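Local coordinates for effector protein Lem4 (lpg1101) (Legionella pneumophila subsp. pneumophila, PDB 6CGK), which removes phosphate from protein tyrosines as a membrane-associated, translocated effector, here seen as its haloacid dehalogenase (HAD) domain in an inactive form, at residues S138-P143 against T170-L175; E130-A135 against E157-E162. The protein carries 1 engineered substitution. All coordinates share one frame; numbering follows the deposited sequence.

How the contacts relate
Both contacts join helix 132-140 to the neighbouring helix 157-169 or the loop that follows it, on one side of the parallel sheet, and their centres lie 14 Å apart. Contact 2 takes the first turns of the two helices, beside the phosphate and the magnesium site; contact 1 takes the far end of helix 132-140 and the turn after helix 157-169, away from the site. Each is partly buried and built round one salt bridge, with the chemistry reversed: in contact 1 the first helix supplies the acid, Glu140, whereas in contact 2 it supplies the base, Lys132. A water bridges the two segments in each contact.

Contact 1 (S138-P143 against T170-L175); sequences SHEEKP and TGRSQL
Glu140 and Thr170 bring the two backbones together, their CA atoms 7.0 Å apart: the C-terminal part of helix 132-140 lies beside the chain just as it leaves helix 157-169. Thr170 is the first residue to drop out of helical geometry, and Gly171, with positive phi, is the C' residue of a Schellman motif in which Arg172 N reaches back to Leu167 O and Gly171 N to Ile168 O. The turn sends the Arg172 side chain toward Glu140. There NH1 meets Glu140 OE1 at 2.7 Å in a salt bridge, its N-H...O angle 152°; the oxygen lies in the guanidinium plane and takes the proton on its anti lone pair. The two flat groups are far from coplanar, 74° apart, and of the arginine nitrogens only NH1 bonds OE1. Bent at chi2 (-82°), the arginine curls round the acid, placing CG 3.3 Å from Glu140 OE1. The same NH1 also donates to Glu140 O at 3.0 Å, tilted from the carbonyl plane, with that oxygen somewhat out of the guanidinium plane. A water accepts from Arg172 NH2 at 2.8 Å and lies 2.9 Å from Glu140 O, where its donation competes with other acceptors; it can close a ring of bonds. In this Rossmann-like HAD fold, the buried carboxylate also reaches the sheet: OE2 pairs with Arg150 of strand 150-154 and bonds to Tyr21 of the adjacent strand 19-23. Thr170 packs against its aliphatic part, OG1 touching Glu140 CB at 3.7 Å, the two side chains crossing at about a right angle. That hydroxyl is hydrogen-bonded to Gly166 O and Leu167 O of its own helix, so toward Glu140 it offers a van der Waals contact.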
loop_
_atom_site.group_PDB
_atom_site.type_symbol
_atom_site.label_atom_id
_atom_site.label_comp_id
_atom_site.label_asym_id
_atom_site.label_seq_id
_atom_site.Cartn_x
_atom_site.Cartn_y
_atom_site.Cartn_z
ATOM N N SER A 138 12.108 3.108 9.273
ATOM C CA SER A 138 12.968 1.998 8.870
ATOM C C SER A 138 13.135 1.949 7.361
ATOM O O SER A 138 14.240 1.694 6.858
ATOM C CB SER A 138 12.403 0.673 9.364
ATOM O OG SER A 138 12.457 0.618 10.788
ATOM N N HIS A 139 12.048 2.167 6.622
ATOM C CA HIS A 139 12.167 2.116 5.170
ATOM C C HIS A 139 13.049 3.238 4.652
ATOM O O HIS A 139 13.911 3.005 3.792
ATOM C CB HIS A 139 10.811 2.181 4.487
ATOM C CG HIS A 139 10.885 1.765 3.055
ATOM N ND1 HIS A 139 11.036 0.446 2.685
ATOM C CD2 HIS A 139 10.961 2.489 1.917
ATOM C CE1 HIS A 139 11.150 0.373 1.371
ATOM N NE2 HIS A 139 11.116 1.599 0.882
ATOM N N GLU A 140 12.855 4.463 5.151
ATOM C CA GLU A 140 13.684 5.575 4.674
ATOM C C GLU A 140 15.156 5.353 4.979
ATOM O O GLU A 140 16.030 5.860 4.257
ATOM C CB GLU A 140 13.205 6.894 5.288
ATOM C CG GLU A 140 11.802 7.308 4.802
ATOM C CD GLU A 140 11.759 7.599 3.289
ATOM O OE1 GLU A 140 12.788 8.023 2.700
ATOM O OE2 GLU A 140 10.681 7.411 2.690
ATOM N N GLU A 141 15.458 4.598 6.026
ATOM C CA GLU A 141 16.846 4.392 6.414
ATOM C C GLU A 141 17.541 3.306 5.603
ATOM O O GLU A 141 18.758 3.154 5.734
ATOM C CB GLU A 141 16.922 4.082 7.909
ATOM C CG GLU A 141 16.687 5.315 8.750
ATOM C CD GLU A 141 16.675 5.029 10.245
ATOM O OE1 GLU A 141 16.856 3.859 10.631
ATOM O OE2 GLU A 141 16.468 5.977 11.026
ATOM N N LYS A 142 16.815 2.577 4.757
ATOM C CA LYS A 142 17.466 1.628 3.860
ATOM C C LYS A 142 18.458 2.377 2.967
ATOM O O LYS A 142 18.184 3.506 2.546
ATOM C CB LYS A 142 16.428 0.888 3.014
ATOM C CG LYS A 142 15.485 0.012 3.846
ATOM C CD LYS A 142 14.469 -0.693 2.937
ATOM C CE LYS A 142 14.747 -2.181 2.853
ATOM N NZ LYS A 142 14.456 -2.682 1.483
ATOM N N PRO A 143 19.620 1.793 2.670
ATOM C CA PRO A 143 20.657 2.561 1.964
ATOM C C PRO A 143 20.293 2.952 0.536
ATOM O O PRO A 143 20.920 3.875 -0.011
ATOM C CB PRO A 143 21.869 1.617 1.993
ATOM C CG PRO A 143 21.272 0.269 2.019
ATOM C CD PRO A 143 20.026 0.393 2.869
ATOM N N THR A 170 12.979 11.573 9.594
ATOM C CA THR A 170 14.124 11.198 8.779
ATOM C C THR A 170 14.562 12.289 7.823
ATOM O O THR A 170 15.440 12.041 6.999
ATOM C CB THR A 170 13.847 9.921 7.970
ATOM O OG1 THR A 170 12.639 10.055 7.203
ATOM C CG2 THR A 170 13.801 8.717 8.893
ATOM N N GLY A 171 13.972 13.478 7.910
ATOM C CA GLY A 171 14.319 14.548 6.997
ATOM C C GLY A 171 13.961 14.273 5.559
ATOM O O GLY A 171 14.627 14.792 4.655
ATOM N N ARG A 172 12.899 13.492 5.323
ATOM C CA ARG A 172 12.495 13.041 3.997
ATOM C C ARG A 172 11.125 13.585 3.604
ATOM O O ARG A 172 10.384 12.942 2.859
ATOM C CB ARG A 172 12.495 11.518 3.935
ATOM C CG ARG A 172 13.886 10.926 3.951
ATOM C CD ARG A 172 14.525 10.963 2.527
ATOM N NE ARG A 172 15.943 10.615 2.630
ATOM C CZ ARG A 172 16.378 9.360 2.738
ATOM N NH1 ARG A 172 15.513 8.359 2.754
ATOM N NH2 ARG A 172 17.672 9.107 2.880
ATOM N N SER A 173 10.771 14.771 4.083
ATOM C CA SER A 173 9.423 15.286 3.891
ATOM C C SER A 173 9.434 16.619 3.156
ATOM O O SER A 173 8.577 17.468 3.384
ATOM C CB SER A 173 8.703 15.417 5.235
ATOM O OG SER A 173 9.333 16.389 6.054
ATOM N N GLN A 174 10.384 16.809 2.249
ATOM C CA GLN A 174 10.470 18.076 1.536
ATOM C C GLN A 174 9.464 18.183 0.400
ATOM O O GLN A 174 9.214 19.289 -0.086
ATOM C CB GLN A 174 11.878 18.276 0.979
ATOM C CG GLN A 174 12.176 17.396 -0.227
ATOM C CD GLN A 174 13.339 16.451 0.011
ATOM O OE1 GLN A 174 14.268 16.376 -0.798
ATOM N NE2 GLN A 174 13.294 15.722 1.126
ATOM N N LEU A 175 8.885 17.065 -0.035
ATOM C CA LEU A 175 8.021 17.022 -1.207
ATOM C C LEU A 175 7.036 15.872 -0.997
ATOM O O LEU A 175 7.117 14.824 -1.621
ATOM C CB LEU A 175 8.831 16.841 -2.493
ATOM C CG LEU A 175 8.060 16.761 -3.809
ATOM C CD1 LEU A 175 7.221 18.013 -4.027
ATOM C CD2 LEU A 175 9.038 16.563 -4.958
HETATM O O HOH W 1 18.661 6.494 3.250
#

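Contact 2 (E130-A135 against E157-E162); sequences EDKYKA and EVDGEE. With PO4 (phosphate ion), chain B.
A buried salt bridge between Lys132 and Asp159 ties the first turn of helix 132-140 to that of helix 157-169, beside the C-terminal ends of the sheet strands. Lys132 NZ lies 2.5 Å from Asp159 OD2, a short bond that meets the oxygen nearly along its C-O axis. The lysine is bent at chi2 and again at chi4 (63°), which turns NZ to the phosphate, where it donates to O2 at 3.1 Å. Arg95 holds the other oxygen of Asp159, fixing the carboxylate from a second direction. Away from the site the helices come closer: Tyr133 CA sits 3.3 Å from Glu162 O in a CA-H...O contact, and that carbonyl oxygen also lies at the edge of the tyrosine ring. Glu162 OE2 takes a bond of 2.7 Å from a water that accepts from Tyr133 N and donates to the N-cap residue Asp131, which probably eases the closeness of the two carboxylates. With the engineered Asn23 and Asp25 and Asp155 holding magnesium nearby, the position of Lys132 is consistent with that of the motif III lysine of HAD phosphatases, which contacts the phosphoryl group and the nucleophile region.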
loop_
_atom_site.group_PDB
_atom_site.type_symbol
_atom_site.label_atom_id
_atom_site.label_comp_id
_atom_site.label_asym_id
_atom_site.label_seq_id
_atom_site.Cartn_x
_atom_site.Cartn_y
_atom_site.Cartn_z
ATOM N N GLU A 130 2.536 -2.865 12.206
ATOM C CA GLU A 130 1.886 -2.560 13.475
ATOM C C GLU A 130 2.358 -1.238 14.058
ATOM O O GLU A 130 1.786 -0.774 15.043
ATOM C CB GLU A 130 2.124 -3.697 14.466
ATOM C CG GLU A 130 1.554 -5.043 13.942
ATOM C CD GLU A 130 1.611 -6.177 14.950
ATOM O OE1 GLU A 130 1.071 -6.054 16.086
ATOM O OE2 GLU A 130 2.211 -7.219 14.623
ATOM N N ASP A 131 3.389 -0.616 13.479
ATOM C CA ASP A 131 3.921 0.646 14.006
ATOM C C ASP A 131 4.269 1.443 12.754
ATOM O O ASP A 131 5.379 1.294 12.244
ATOM C CB ASP A 131 5.132 0.410 14.899
ATOM C CG ASP A 131 5.627 1.685 15.593
ATOM O OD1 ASP A 131 5.377 2.799 15.084
ATOM O OD2 ASP A 131 6.271 1.582 16.669
ATOM N N LYS A 132 3.289 2.198 12.227
ATOM C CA LYS A 132 3.453 2.829 10.909
ATOM C C LYS A 132 4.576 3.853 10.926
ATOM O O LYS A 132 5.309 4.004 9.937
ATOM C CB LYS A 132 2.164 3.534 10.468
ATOM C CG LYS A 132 0.871 2.740 10.515
ATOM C CD LYS A 132 0.897 1.534 9.643
ATOM C CE LYS A 132 -0.451 0.777 9.701
ATOM N NZ LYS A 132 -1.625 1.571 9.194
ATOM N N TYR A 133 4.680 4.616 12.012
ATOM C CA TYR A 133 5.781 5.560 12.150
ATOM C C TYR A 133 7.110 4.847 11.994
ATOM O O TYR A 133 7.938 5.224 11.155
ATOM C CB TYR A 133 5.673 6.259 13.508
ATOM C CG TYR A 133 6.830 7.160 13.921
ATOM C CD1 TYR A 133 6.929 8.454 13.438
ATOM C CD2 TYR A 133 7.792 6.726 14.820
ATOM C CE1 TYR A 133 7.975 9.302 13.836
ATOM C CE2 TYR A 133 8.851 7.569 15.222
ATOM C CZ TYR A 133 8.922 8.850 14.722
ATOM O OH TYR A 133 9.950 9.701 15.109
ATOM N N LYS A 134 7.336 3.806 12.803
ATOM C CA LYS A 134 8.601 3.082 12.734
ATOM C C LYS A 134 8.805 2.405 11.381
ATOM O O LYS A 134 9.952 2.275 10.931
ATOM C CB LYS A 134 8.667 2.056 13.844
ATOM C CG LYS A 134 9.958 1.289 13.917
ATOM C CD LYS A 134 10.048 0.567 15.257
ATOM C CE LYS A 134 10.077 1.536 16.433
ATOM N NZ LYS A 134 10.024 0.804 17.730
ATOM N N ALA A 135 7.722 1.949 10.740
ATOM C CA ALA A 135 7.834 1.320 9.415
ATOM C C ALA A 135 8.402 2.298 8.391
ATOM O O ALA A 135 9.295 1.950 7.599
ATOM C CB ALA A 135 6.456 0.817 8.949
ATOM N N GLU A 157 -6.778 9.198 9.853
ATOM C CA GLU A 157 -5.979 10.428 9.860
ATOM C C GLU A 157 -4.775 10.292 10.781
ATOM O O GLU A 157 -3.665 10.720 10.440
ATOM C CB GLU A 157 -6.836 11.621 10.281
ATOM C CG GLU A 157 -6.136 12.963 10.124
ATOM C CD GLU A 157 -6.937 14.108 10.713
ATOM O OE1 GLU A 157 -7.997 13.842 11.319
ATOM O OE2 GLU A 157 -6.509 15.272 10.572
ATOM N N VAL A 158 -4.979 9.681 11.945
ATOM C CA VAL A 158 -3.901 9.458 12.903
ATOM C C VAL A 158 -2.805 8.602 12.286
ATOM O O VAL A 158 -1.622 8.963 12.312
ATOM C CB VAL A 158 -4.466 8.812 14.178
ATOM C CG1 VAL A 158 -3.347 8.385 15.101
ATOM C CG2 VAL A 158 -5.393 9.775 14.846
ATOM N N ASP A 159 -3.181 7.433 11.770
ATOM C CA ASP A 159 -2.234 6.575 11.069
ATOM C C ASP A 159 -1.501 7.343 9.994
ATOM O O ASP A 159 -0.289 7.183 9.820
ATOM C CB ASP A 159 -2.963 5.401 10.413
ATOM C CG ASP A 159 -3.101 4.226 11.323
ATOM O OD1 ASP A 159 -3.568 4.427 12.466
ATOM O OD2 ASP A 159 -2.731 3.114 10.889
ATOM N N GLY A 160 -2.235 8.153 9.229
ATOM C CA GLY A 160 -1.610 8.879 8.144
ATOM C C GLY A 160 -0.549 9.826 8.656
ATOM O O GLY A 160 0.548 9.910 8.095
ATOM N N GLU A 161 -0.851 10.527 9.751
ATOM C CA GLU A 161 0.133 11.404 10.362
ATOM C C GLU A 161 1.289 10.611 10.942
ATOM O O GLU A 161 2.421 11.100 10.959
ATOM C CB GLU A 161 -0.544 12.263 11.422
ATOM C CG GLU A 161 -1.511 13.228 10.787
ATOM C CD GLU A 161 -2.242 14.073 11.790
ATOM O OE1 GLU A 161 -2.254 13.711 12.990
ATOM O OE2 GLU A 161 -2.808 15.103 11.367
ATOM N N GLU A 162 1.034 9.382 11.401
ATOM C CA GLU A 162 2.134 8.539 11.849
ATOM C C GLU A 162 3.132 8.295 10.725
ATOM O O GLU A 162 4.346 8.337 10.952
ATOM C CB GLU A 162 1.610 7.211 12.380
ATOM C CG GLU A 162 0.981 7.302 13.746
ATOM C CD GLU A 162 1.970 7.826 14.777
ATOM O OE1 GLU A 162 2.216 9.054 14.797
ATOM O OE2 GLU A 162 2.522 7.008 15.548
HETATM P P PO4 B . -4.705 -1.186 7.811
HETATM O O1 PO4 B . -4.286 -1.708 6.447
HETATM O O2 PO4 B . -3.531 -0.796 8.705
HETATM O O3 PO4 B . -5.490 -2.304 8.481
HETATM O O4 PO4 B . -5.667 -0.027 7.651
HETATM O O HOH W 2 2.988 4.629 14.445
#